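PDB 1I5P: pesticidal crystal protein Cry2Aa from Bacillus thuringiensis serovar kurstaki, which binds midgut epithelial cells of dipteran and lepidopteran insect larvae and promotes their colloid-osmotic lysis. Local coordinates for residues A[483-496]-A[533-545]. Sequence-based numbering, arbitrary orientation.
Sequences MIHLAPEDYTGFTI and RYTLRGNGNSYNL
Tyr543 stands between Tyr491 and Phe494 at one end of a contact that joins the two sheets of the C-terminal jelly-roll beta sandwich. Both neighbours meet it edge-to-face: CE1 of Tyr491 lies 3.8 Å from CE2 of Tyr543 over one face, and CE2 of Phe494 approaches the opposite face, the planes of that second pair standing at 86°. Phe494 in turn stacks with Phe624 of strand 617-626, which continues the aromatic cluster into the adjoining strand. The phenol ends are fixed by backbone carbonyls. Tyr543 OH bonds to Thr492 O at 2.8 Å from above the carbonyl plane, whereas Tyr491 OH meets Ser542 O nearly head-on at 2.7 Å and also pairs with the backbone N of Thr627. With CG of Tyr491 anti to the backbone N (chi1 -167°), the ring of Tyr491 lies obliquely alongside the Asn541 side chain, ring and amide planes 37° apart, with Asn541 CG 3.6 Å from Tyr491 CD1.

At the other end, strands 483-486 and 533-537 pair in parallel. His485 is held through both its backbone N and its backbone O, the N giving to Thr535 O and the O accepting from Arg537 N, and Ala487 N continues the ladder to Arg537 O. Water 1 bridges Met483 O and Thr535 N where the ladder begins. On the sheet face carrying His485 and Leu536, Ile496 packs against the strands: CG2 lies above one face of the imidazole, offset toward the rim, and packs on Tyr534 CD2, while CD1 meets Leu536 CD2. The imidazole nitrogens bond outside, to Lys471 and His500 O. On the other face, Leu486 CD1 rests against the aliphatic base of Arg537, whose guanidinium turns away to Asn602.

Between these ends Asn539, in an Asx turn through OD1 to Asn541 N, directs ND2 in its amide plane to both Pro488 O and Tyr543 OH, each 2.8 Å away.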
ATOM      1  N   MET A 483     -16.759  -1.723  -6.030  1.00 12.46           N
ATOM      2  CA  MET A 483     -16.761  -1.892  -4.589  1.00 13.88           C
ATOM      3  C   MET A 483     -17.707  -1.000  -3.810  1.00 13.48           C
ATOM      4  O   MET A 483     -17.807   0.203  -4.060  1.00 14.83           O
ATOM      5  CB  MET A 483     -15.368  -1.630  -4.017  1.00 13.25           C
ATOM      6  CG  MET A 483     -14.271  -2.567  -4.436  1.00 15.73           C
ATOM      7  SD  MET A 483     -12.697  -1.949  -3.803  1.00 16.51           S
ATOM      8  CE  MET A 483     -11.558  -3.037  -4.670  1.00 13.89           C
ATOM      9  N   ILE A 484     -18.394  -1.601  -2.851  1.00 12.38           N
ATOM     10  CA  ILE A 484     -19.248  -0.846  -1.947  1.00 14.59           C
ATOM     11  C   ILE A 484     -18.447  -0.962  -0.649  1.00 14.47           C
ATOM     12  O   ILE A 484     -18.185  -2.065  -0.163  1.00 13.34           O
ATOM     13  CB  ILE A 484     -20.648  -1.474  -1.772  1.00 14.75           C
ATOM     14  CG1 ILE A 484     -21.454  -1.303  -3.071  1.00 11.42           C
ATOM     15  CG2 ILE A 484     -21.364  -0.808  -0.590  1.00 11.38           C
ATOM     16  CD1 ILE A 484     -22.881  -1.856  -3.015  1.00 13.82           C
ATOM     17  N   HIS A 485     -18.027   0.179  -0.117  1.00 12.64           N
ATOM     18  CA  HIS A 485     -17.227   0.214   1.098  1.00 15.28           C
ATOM     19  C   HIS A 485     -18.025  -0.032   2.364  1.00 15.70           C
ATOM     20  O   HIS A 485     -19.076   0.567   2.571  1.00 16.80           O
ATOM     21  CB  HIS A 485     -16.512   1.557   1.180  1.00 13.46           C
ATOM     22  CG  HIS A 485     -15.625   1.815   0.008  1.00 11.38           C
ATOM     23  ND1 HIS A 485     -14.332   1.345  -0.057  1.00 13.03           N
ATOM     24  CD2 HIS A 485     -15.876   2.397  -1.188  1.00 10.33           C
ATOM     25  CE1 HIS A 485     -13.825   1.624  -1.244  1.00 13.11           C
ATOM     26  NE2 HIS A 485     -14.741   2.262  -1.949  1.00 10.95           N
ATOM     27  N   LEU A 486     -17.516  -0.915   3.215  1.00 15.24           N
ATOM     28  CA  LEU A 486     -18.194  -1.232   4.466  1.00 13.08           C
ATOM     29  C   LEU A 486     -17.666  -0.404   5.634  1.00 13.41           C
ATOM     30  O   LEU A 486     -16.485  -0.491   5.991  1.00 12.57           O
ATOM     31  CB  LEU A 486     -18.050  -2.728   4.782  1.00 13.62           C
ATOM     32  CG  LEU A 486     -18.749  -3.245   6.046  1.00 15.44           C
ATOM     33  CD1 LEU A 486     -20.244  -2.947   5.962  1.00 15.32           C
ATOM     34  CD2 LEU A 486     -18.516  -4.752   6.197  1.00 12.71           C
ATOM     35  N   ALA A 487     -18.547   0.397   6.227  1.00 11.84           N
ATOM     36  CA  ALA A 487     -18.177   1.221   7.366  1.00 12.80           C
ATOM     37  C   ALA A 487     -18.000   0.305   8.573  1.00 12.60           C
ATOM     38  O   ALA A 487     -18.561  -0.789   8.609  1.00 10.00           O
ATOM     39  CB  ALA A 487     -19.267   2.252   7.643  1.00 12.58           C
ATOM     40  N   PRO A 488     -17.199   0.734   9.562  1.00 14.77           N
ATOM     41  CA  PRO A 488     -16.938  -0.037  10.779  1.00 15.38           C
ATOM     42  C   PRO A 488     -18.230  -0.396  11.497  1.00 18.32           C
ATOM     43  O   PRO A 488     -19.232   0.315  11.380  1.00 17.75           O
ATOM     44  CB  PRO A 488     -16.053   0.905  11.589  1.00 13.84           C
ATOM     45  CG  PRO A 488     -15.266   1.589  10.514  1.00 12.17           C
ATOM     46  CD  PRO A 488     -16.366   1.948   9.539  1.00 12.78           C
ATOM     47  N   GLU A 489     -18.203  -1.498  12.238  1.00 20.06           N
ATOM     48  CA  GLU A 489     -19.381  -1.955  12.967  1.00 27.36           C
ATOM     49  C   GLU A 489     -19.726  -0.995  14.101  1.00 26.67           C
ATOM     50  O   GLU A 489     -20.897  -0.775  14.402  1.00 30.99           O
ATOM     51  CB  GLU A 489     -19.131  -3.355  13.528  1.00 30.68           C
ATOM     52  CG  GLU A 489     -18.093  -4.142  12.753  1.00 39.27           C
ATOM     53  CD  GLU A 489     -18.652  -5.398  12.107  1.00 44.78           C
ATOM     54  OE1 GLU A 489     -19.609  -5.296  11.308  1.00 47.61           O
ATOM     55  OE2 GLU A 489     -18.126  -6.493  12.399  1.00 45.87           O
ATOM     56  N   ASP A 490     -18.703  -0.424  14.728  1.00 24.90           N
ATOM     57  CA  ASP A 490     -18.923   0.508  15.829  1.00 22.23           C
ATOM     58  C   ASP A 490     -18.650   1.947  15.406  1.00 19.07           C
ATOM     59  O   ASP A 490     -18.508   2.230  14.218  1.00 17.82           O
ATOM     60  CB  ASP A 490     -18.046   0.129  17.028  1.00 24.50           C
ATOM     61  CG  ASP A 490     -16.561   0.102  16.694  1.00 25.50           C
ATOM     62  OD1 ASP A 490     -15.758  -0.103  17.631  1.00 26.70           O
ATOM     63  OD2 ASP A 490     -16.196   0.282  15.511  1.00 26.16           O
ATOM     64  N   TYR A 491     -18.585   2.853  16.377  1.00 16.95           N
ATOM     65  CA  TYR A 491     -18.344   4.260  16.081  1.00 15.35           C
ATOM     66  C   TYR A 491     -16.869   4.576  15.881  1.00 16.36           C
ATOM     67  O   TYR A 491     -16.244   5.270  16.687  1.00 16.28           O
ATOM     68  CB  TYR A 491     -18.921   5.154  17.182  1.00 14.00           C
ATOM     69  CG  TYR A 491     -18.991   6.619  16.795  1.00 14.89           C
ATOM     70  CD1 TYR A 491     -19.021   7.003  15.454  1.00 15.54           C
ATOM     71  CD2 TYR A 491     -19.061   7.618  17.766  1.00 16.13           C
ATOM     72  CE1 TYR A 491     -19.121   8.339  15.086  1.00 15.50           C
ATOM     73  CE2 TYR A 491     -19.161   8.965  17.407  1.00 18.24           C
ATOM     74  CZ  TYR A 491     -19.191   9.315  16.063  1.00 19.83           C
ATOM     75  OH  TYR A 491     -19.308  10.635  15.686  1.00 22.84           O
ATOM     76  N   THR A 492     -16.326   4.061  14.786  1.00 15.84           N
ATOM     77  CA  THR A 492     -14.930   4.268  14.433  1.00 16.24           C
ATOM     78  C   THR A 492     -14.872   4.965  13.075  1.00 14.56           C
ATOM     79  O   THR A 492     -15.710   4.707  12.207  1.00 12.73           O
ATOM     80  CB  THR A 492     -14.187   2.918  14.325  1.00 17.57           C
ATOM     81  OG1 THR A 492     -14.274   2.221  15.575  1.00 21.15           O
ATOM     82  CG2 THR A 492     -12.720   3.138  13.965  1.00 17.85           C
ATOM     83  N   GLY A 493     -13.892   5.848  12.895  1.00 12.46           N
ATOM     84  CA  GLY A 493     -13.752   6.534  11.620  1.00 13.61           C
ATOM     85  C   GLY A 493     -13.177   5.581  10.587  1.00 14.26           C
ATOM     86  O   GLY A 493     -12.738   4.486  10.936  1.00 15.61           O
ATOM     87  N   PHE A 494     -13.186   5.973   9.320  1.00 15.09           N
ATOM     88  CA  PHE A 494     -12.653   5.112   8.271  1.00 14.35           C
ATOM     89  C   PHE A 494     -12.316   5.893   7.010  1.00 14.26           C
ATOM     90  O   PHE A 494     -12.858   6.974   6.773  1.00 13.21           O
ATOM     91  CB  PHE A 494     -13.652   3.995   7.942  1.00 14.72           C
ATOM     92  CG  PHE A 494     -14.962   4.486   7.383  1.00 16.00           C
ATOM     93  CD1 PHE A 494     -15.238   4.377   6.023  1.00 16.78           C
ATOM     94  CD2 PHE A 494     -15.922   5.051   8.217  1.00 15.74           C
ATOM     95  CE1 PHE A 494     -16.453   4.822   5.497  1.00 17.77           C
ATOM     96  CE2 PHE A 494     -17.143   5.501   7.703  1.00 15.48           C
ATOM     97  CZ  PHE A 494     -17.407   5.386   6.341  1.00 18.80           C
ATOM     98  N   THR A 495     -11.424   5.335   6.197  1.00 12.11           N
ATOM     99  CA  THR A 495     -11.017   5.983   4.959  1.00 12.30           C
ATOM    100  C   THR A 495     -11.532   5.237   3.738  1.00 13.08           C
ATOM    101  O   THR A 495     -11.941   4.076   3.820  1.00 13.20           O
ATOM    102  CB  THR A 495      -9.477   6.054   4.829  1.00 10.37           C
ATOM    103  OG1 THR A 495      -8.953   4.722   4.738  1.00  9.18           O
ATOM    104  CG2 THR A 495      -8.863   6.749   6.025  1.00  7.24           C
ATOM    105  N   ILE A 496     -11.499   5.926   2.604  1.00 11.51           N
ATOM    106  CA  ILE A 496     -11.911   5.367   1.326  1.00 11.22           C
ATOM    107  C   ILE A 496     -10.932   5.886   0.293  1.00 11.35           C
ATOM    108  O   ILE A 496     -10.798   7.096   0.123  1.00 11.62           O
ATOM    109  CB  ILE A 496     -13.319   5.837   0.882  1.00 12.38           C
ATOM    110  CG1 ILE A 496     -14.394   5.287   1.822  1.00 11.26           C
ATOM    111  CG2 ILE A 496     -13.580   5.370  -0.553  1.00  6.42           C
ATOM    112  CD1 ILE A 496     -15.816   5.698   1.416  1.00 10.78           C
ATOM    113  N   ARG A 533     -18.046   9.405  -7.917  1.00 15.39           N
ATOM    114  CA  ARG A 533     -19.012   8.875  -6.971  1.00 14.82           C
ATOM    115  C   ARG A 533     -18.473   7.675  -6.212  1.00 15.16           C
ATOM    116  O   ARG A 533     -17.843   6.794  -6.792  1.00 14.94           O
ATOM    117  CB  ARG A 533     -20.308   8.466  -7.675  1.00 14.38           C
ATOM    118  CG  ARG A 533     -21.172   7.534  -6.816  1.00 14.34           C
ATOM    119  CD  ARG A 533     -22.577   7.383  -7.347  1.00 17.71           C
ATOM    120  NE  ARG A 533     -23.319   8.636  -7.245  1.00 18.27           N
ATOM    121  CZ  ARG A 533     -24.594   8.778  -7.589  1.00 20.62           C
ATOM    122  NH1 ARG A 533     -25.275   7.742  -8.062  1.00 20.31           N
ATOM    123  NH2 ARG A 533     -25.192   9.952  -7.446  1.00 20.49           N
ATOM    124  N   TYR A 534     -18.748   7.648  -4.914  1.00 15.03           N
ATOM    125  CA  TYR A 534     -18.337   6.554  -4.047  1.00 13.53           C
ATOM    126  C   TYR A 534     -19.564   6.047  -3.305  1.00 14.41           C
ATOM    127  O   TYR A 534     -20.477   6.815  -2.997  1.00 11.32           O
ATOM    128  CB  TYR A 534     -17.282   7.029  -3.048  1.00 15.39           C
ATOM    129  CG  TYR A 534     -16.057   7.594  -3.720  1.00 14.64           C
ATOM    130  CD1 TYR A 534     -16.037   8.905  -4.182  1.00 12.52           C
ATOM    131  CD2 TYR A 534     -14.944   6.794  -3.961  1.00 15.29           C
ATOM    132  CE1 TYR A 534     -14.941   9.410  -4.876  1.00 15.00           C
ATOM    133  CE2 TYR A 534     -13.841   7.289  -4.654  1.00 16.86           C
ATOM    134  CZ  TYR A 534     -13.851   8.594  -5.110  1.00 13.43           C
ATOM    135  OH  TYR A 534     -12.784   9.070  -5.832  1.00 14.78           O
ATOM    136  N   THR A 535     -19.587   4.748  -3.030  1.00 14.11           N
ATOM    137  CA  THR A 535     -20.710   4.147  -2.326  1.00 14.19           C
ATOM    138  C   THR A 535     -20.227   3.368  -1.113  1.00 13.74           C
ATOM    139  O   THR A 535     -19.283   2.574  -1.197  1.00 11.04           O
ATOM    140  CB  THR A 535     -21.504   3.209  -3.248  1.00 13.06           C
ATOM    141  OG1 THR A 535     -21.865   3.915  -4.437  1.00 12.87           O
ATOM    142  CG2 THR A 535     -22.779   2.724  -2.550  1.00 15.05           C
ATOM    143  N   LEU A 536     -20.889   3.590   0.015  1.00 13.07           N
ATOM    144  CA  LEU A 536     -20.511   2.923   1.247  1.00 13.07           C
ATOM    145  C   LEU A 536     -21.727   2.381   1.995  1.00 14.48           C
ATOM    146  O   LEU A 536     -22.844   2.893   1.854  1.00 11.80           O
ATOM    147  CB  LEU A 536     -19.744   3.906   2.135  1.00 14.06           C
ATOM    148  CG  LEU A 536     -20.546   5.079   2.699  1.00 16.92           C
ATOM    149  CD1 LEU A 536     -21.020   4.714   4.094  1.00 15.47           C
ATOM    150  CD2 LEU A 536     -19.695   6.339   2.759  1.00 15.41           C
ATOM    151  N   ARG A 537     -21.492   1.345   2.797  1.00 14.25           N
ATOM    152  CA  ARG A 537     -22.536   0.717   3.593  1.00 14.18           C
ATOM    153  C   ARG A 537     -22.468   1.364   4.976  1.00 14.80           C
ATOM    154  O   ARG A 537     -21.538   1.099   5.742  1.00 15.21           O
ATOM    155  CB  ARG A 537     -22.273  -0.788   3.699  1.00 16.02           C
ATOM    156  CG  ARG A 537     -23.384  -1.579   4.367  1.00 18.15           C
ATOM    157  CD  ARG A 537     -24.621  -1.600   3.497  1.00 20.36           C
ATOM    158  NE  ARG A 537     -25.697  -2.391   4.081  1.00 23.28           N
ATOM    159  CZ  ARG A 537     -26.849  -2.643   3.470  1.00 23.26           C
ATOM    160  NH1 ARG A 537     -27.072  -2.166   2.252  1.00 21.41           N
ATOM    161  NH2 ARG A 537     -27.777  -3.364   4.079  1.00 24.43           N
ATOM    162  N   GLY A 538     -23.446   2.212   5.288  1.00 12.10           N
ATOM    163  CA  GLY A 538     -23.453   2.902   6.566  1.00 13.60           C
ATOM    164  C   GLY A 538     -23.647   2.056   7.813  1.00 15.34           C
ATOM    165  O   GLY A 538     -24.094   0.907   7.750  1.00 17.49           O
ATOM    166  N   ASN A 539     -23.316   2.639   8.958  1.00 15.22           N
ATOM    167  CA  ASN A 539     -23.446   1.956  10.235  1.00 16.52           C
ATOM    168  C   ASN A 539     -24.331   2.771  11.174  1.00 17.32           C
ATOM    169  O   ASN A 539     -24.416   2.480  12.365  1.00 19.68           O
ATOM    170  CB  ASN A 539     -22.067   1.764  10.861  1.00 16.66           C
ATOM    171  CG  ASN A 539     -21.308   3.066  10.987  1.00 16.78           C
ATOM    172  OD1 ASN A 539     -21.855   4.139  10.724  1.00 14.72           O
ATOM    173  ND2 ASN A 539     -20.040   2.982  11.392  1.00 15.22           N
ATOM    174  N   GLY A 540     -24.977   3.800  10.634  1.00 17.00           N
ATOM    175  CA  GLY A 540     -25.858   4.627  11.437  1.00 15.74           C
ATOM    176  C   GLY A 540     -25.179   5.726  12.230  1.00 17.29           C
ATOM    177  O   GLY A 540     -25.831   6.427  12.998  1.00 18.11           O
ATOM    178  N   ASN A 541     -23.875   5.897  12.058  1.00 16.98           N
ATOM    179  CA  ASN A 541     -23.163   6.932  12.799  1.00 16.96           C
ATOM    180  C   ASN A 541     -22.912   8.201  12.000  1.00 18.57           C
ATOM    181  O   ASN A 541     -22.884   8.186  10.770  1.00 17.44           O
ATOM    182  CB  ASN A 541     -21.824   6.391  13.307  1.00 17.07           C
ATOM    183  CG  ASN A 541     -21.992   5.325  14.362  1.00 17.67           C
ATOM    184  OD1 ASN A 541     -22.719   5.514  15.335  1.00 19.54           O
ATOM    185  ND2 ASN A 541     -21.314   4.195  14.181  1.00 17.52           N
ATOM    186  N   SER A 542     -22.743   9.306  12.716  1.00 19.92           N
ATOM    187  CA  SER A 542     -22.464  10.582  12.078  1.00 22.46           C
ATOM    188  C   SER A 542     -20.976  10.879  12.167  1.00 20.94           C
ATOM    189  O   SER A 542     -20.348  10.663  13.202  1.00 20.79           O
ATOM    190  CB  SER A 542     -23.256  11.705  12.745  1.00 25.12           C
ATOM    191  OG  SER A 542     -24.567  11.769  12.213  1.00 29.05           O
ATOM    192  N   TYR A 543     -20.415  11.379  11.073  1.00 20.49           N
ATOM    193  CA  TYR A 543     -18.995  11.690  11.019  1.00 17.99           C
ATOM    194  C   TYR A 543     -18.729  13.022  10.352  1.00 17.62           C
ATOM    195  O   TYR A 543     -19.570  13.545   9.618  1.00 17.27           O
ATOM    196  CB  TYR A 543     -18.236  10.634  10.202  1.00 14.85           C
ATOM    197  CG  TYR A 543     -18.315   9.203  10.691  1.00 15.32           C
ATOM    198  CD1 TYR A 543     -19.375   8.375  10.325  1.00 14.37           C
ATOM    199  CD2 TYR A 543     -17.304   8.665  11.494  1.00 12.25           C
ATOM    200  CE1 TYR A 543     -19.428   7.039  10.747  1.00 12.77           C
ATOM    201  CE2 TYR A 543     -17.350   7.338  11.923  1.00 12.06           C
ATOM    202  CZ  TYR A 543     -18.411   6.532  11.545  1.00 12.00           C
ATOM    203  OH  TYR A 543     -18.454   5.225  11.989  1.00 14.56           O
ATOM    204  N   ASN A 544     -17.548  13.571  10.615  1.00 17.96           N
ATOM    205  CA  ASN A 544     -17.129  14.793   9.945  1.00 18.86           C
ATOM    206  C   ASN A 544     -16.364  14.259   8.744  1.00 18.44           C
ATOM    207  O   ASN A 544     -15.463  13.429   8.888  1.00 16.28           O
ATOM    208  CB  ASN A 544     -16.182  15.626  10.807  1.00 24.09           C
ATOM    209  CG  ASN A 544     -16.909  16.514  11.782  1.00 28.67           C
ATOM    210  OD1 ASN A 544     -17.929  17.118  11.449  1.00 32.11           O
ATOM    211  ND2 ASN A 544     -16.378  16.616  12.997  1.00 29.14           N
ATOM    212  N   LEU A 545     -16.751  14.706   7.559  1.00 17.41           N
ATOM    213  CA  LEU A 545     -16.086  14.269   6.351  1.00 16.13           C
ATOM    214  C   LEU A 545     -14.916  15.184   6.047  1.00 17.23           C
ATOM    215  O   LEU A 545     -15.073  16.407   5.958  1.00 16.90           O
ATOM    216  CB  LEU A 545     -17.054  14.272   5.167  1.00 16.48           C
ATOM    217  CG  LEU A 545     -16.458  13.963   3.790  1.00 15.88           C
ATOM    218  CD1 LEU A 545     -15.949  12.527   3.750  1.00 17.42           C
ATOM    219  CD2 LEU A 545     -17.523  14.178   2.721  1.00 15.49           C
TER
HETATM  220  O   HOH W   1     -17.149   3.194  -3.954  1.00 12.81           O